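Sensory/regulatory protein rpfC (Xanthomonas campestris pv. campestris, PDB 3M6M) probably serves as a histidine kinase of two-component signalling, the domain here being its receiver, which would accept a phosphoryl group on an aspartate. Local coordinates at residues V94-D99 / K119-A124. Sequence-based numbering, arbitrary orientation.
Sequences VVLSAD and KPVVAA
Lys-119 and Ser-97 join the two segments through one backbone hydrogen bond. Lys-119 N donates to Ser-97 O over 2.9 Å, with an N-H...O angle of 149°.

The aliphatic part of Lys-119 makes most of the remaining contact. Its chain runs over the backbone at the end of strand 93-97. Lys-119 CB lies 3.8 Å from Ala-98 N. Further along, Lys-119 CD comes within 3.6 Å of Leu-96 CB and 3.5 Å of Ser-97 N. A bend at chi3 (83°) then turns the last part of the chain. The ammonium group makes salt bridges with Asp-21 and Asp-65, and Asp-65 is also a ligand of the bound magnesium. The arrangement is that of the CheY-like receiver fold, a parallel five-stranded sheet in the order 2-1-3-4-5. Here the C-terminal end of strand 93-97 meets the loop after strand 115-118, beside the acidic metal site. Ser-97 and Lys-119 match the Ser/Thr and Lys of that family's active site, and the peptide bond between Lys-119 and Pro-120 is cis, as is common in these domains. The lysine probably offsets part of the negative charge there.

An apolar contact continues the interface away from the metal. Leu-96 CD2 touches Val-121 CG2 at 3.9 Å, the two side chains crossing at a slant. With chi1 at 73°, Val-121 places CG2 opposite its backbone N, and this is the methyl that meets Leu-96. Leu-30 of helix 24-35 packs against both residues.

Within segment 94-99, Ser-97 OG donates to Asp-99 O at 2.6 Å, in the carbonyl plane and on a lone pair. This bond fixes the serine hydroxyl on the turn that follows the strand.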
loop_
_atom_site.group_PDB
_atom_site.type_symbol
_atom_site.label_atom_id
_atom_site.label_comp_id
_atom_site.label_asym_id
_atom_site.label_seq_id
_atom_site.Cartn_x
_atom_site.Cartn_y
_atom_site.Cartn_z
ATOM N N VAL D 94 -15.434 -28.951 -17.377
ATOM C CA VAL D 94 -16.657 -28.853 -16.584
ATOM C C VAL D 94 -16.562 -29.754 -15.348
ATOM O O VAL D 94 -16.146 -30.912 -15.439
ATOM C CB VAL D 94 -17.931 -29.159 -17.431
ATOM C CG1 VAL D 94 -17.705 -30.338 -18.364
ATOM C CG2 VAL D 94 -19.154 -29.391 -16.542
ATOM N N VAL D 95 -16.945 -29.206 -14.198
ATOM C CA VAL D 95 -16.839 -29.913 -12.924
ATOM C C VAL D 95 -18.182 -30.517 -12.497
ATOM O O VAL D 95 -19.239 -29.909 -12.689
ATOM C CB VAL D 95 -16.276 -28.989 -11.807
ATOM C CG1 VAL D 95 -15.916 -29.795 -10.564
ATOM C CG2 VAL D 95 -15.046 -28.236 -12.302
ATOM N N LEU D 96 -18.122 -31.722 -11.931
ATOM C CA LEU D 96 -19.289 -32.400 -11.369
ATOM C C LEU D 96 -19.061 -32.753 -9.907
ATOM O O LEU D 96 -17.985 -33.232 -9.540
ATOM C CB LEU D 96 -19.594 -33.687 -12.139
ATOM C CG LEU D 96 -20.224 -33.668 -13.532
ATOM C CD1 LEU D 96 -20.477 -35.100 -13.977
ATOM C CD2 LEU D 96 -21.520 -32.871 -13.564
ATOM N N SER D 97 -20.078 -32.521 -9.078
ATOM C CA SER D 97 -20.068 -32.962 -7.677
ATOM C C SER D 97 -21.454 -32.950 -7.044
ATOM O O SER D 97 -22.376 -32.298 -7.545
ATOM C CB SER D 97 -19.103 -32.121 -6.832
ATOM O OG SER D 97 -19.429 -30.748 -6.896
ATOM N N ALA D 98 -21.591 -33.691 -5.945
ATOM C CA ALA D 98 -22.771 -33.610 -5.090
ATOM C C ALA D 98 -22.642 -32.398 -4.166
ATOM O O ALA D 98 -23.614 -31.974 -3.537
ATOM C CB ALA D 98 -22.933 -34.885 -4.286
ATOM N N ASP D 99 -21.425 -31.860 -4.095
ATOM C CA ASP D 99 -21.139 -30.602 -3.412
ATOM C C ASP D 99 -21.560 -29.445 -4.312
ATOM O O ASP D 99 -21.006 -29.254 -5.398
ATOM C CB ASP D 99 -19.641 -30.506 -3.091
ATOM C CG ASP D 99 -19.295 -29.332 -2.177
ATOM O OD1 ASP D 99 -18.095 -29.158 -1.878
ATOM O OD2 ASP D 99 -20.203 -28.585 -1.755
ATOM N N LYS D 119 -24.439 -33.185 -9.329
ATOM C CA LYS D 119 -24.573 -34.634 -9.388
ATOM C C LYS D 119 -25.714 -35.079 -8.459
ATOM O O LYS D 119 -25.863 -34.524 -7.367
ATOM C CB LYS D 119 -23.258 -35.299 -8.978
ATOM C CG LYS D 119 -22.245 -35.450 -10.101
ATOM C CD LYS D 119 -20.886 -35.910 -9.578
ATOM C CE LYS D 119 -20.802 -37.417 -9.396
ATOM N NZ LYS D 119 -19.491 -37.813 -8.814
ATOM N N PRO D 120 -26.529 -36.074 -8.882
ATOM C CA PRO D 120 -26.487 -36.804 -10.155
ATOM C C PRO D 120 -26.771 -35.897 -11.345
ATOM O O PRO D 120 -27.632 -35.016 -11.265
ATOM C CB PRO D 120 -27.594 -37.854 -10.001
ATOM C CG PRO D 120 -28.504 -37.303 -8.969
ATOM C CD PRO D 120 -27.620 -36.562 -8.018
ATOM N N VAL D 121 -26.043 -36.118 -12.434
ATOM C CA VAL D 121 -26.088 -35.218 -13.583
ATOM C C VAL D 121 -27.397 -35.327 -14.376
ATOM O O VAL D 121 -27.875 -36.426 -14.669
ATOM C CB VAL D 121 -24.832 -35.388 -14.495
ATOM C CG1 VAL D 121 -24.884 -36.692 -15.296
ATOM C CG2 VAL D 121 -24.661 -34.185 -15.411
ATOM N N VAL D 122 -27.979 -34.171 -14.686
ATOM C CA VAL D 122 -29.133 -34.096 -15.574
ATOM C C VAL D 122 -28.612 -34.125 -17.009
ATOM O O VAL D 122 -27.829 -33.257 -17.411
ATOM C CB VAL D 122 -29.988 -32.821 -15.324
ATOM C CG1 VAL D 122 -31.257 -32.844 -16.173
ATOM C CG2 VAL D 122 -30.344 -32.684 -13.847
ATOM N N ALA D 123 -29.043 -35.134 -17.766
ATOM C CA ALA D 123 -28.595 -35.341 -19.146
ATOM C C ALA D 123 -28.864 -34.137 -20.052
ATOM O O ALA D 123 -28.038 -33.797 -20.900
ATOM C CB ALA D 123 -29.227 -36.602 -19.726
ATOM N N ALA D 124 -30.017 -33.499 -19.859
ATOM C CA ALA D 124 -30.399 -32.313 -20.625
ATOM C C ALA D 124 -29.482 -31.121 -20.342
ATOM O O ALA D 124 -29.057 -30.434 -21.271
ATOM C CB ALA D 124 -31.854 -31.949 -20.353
#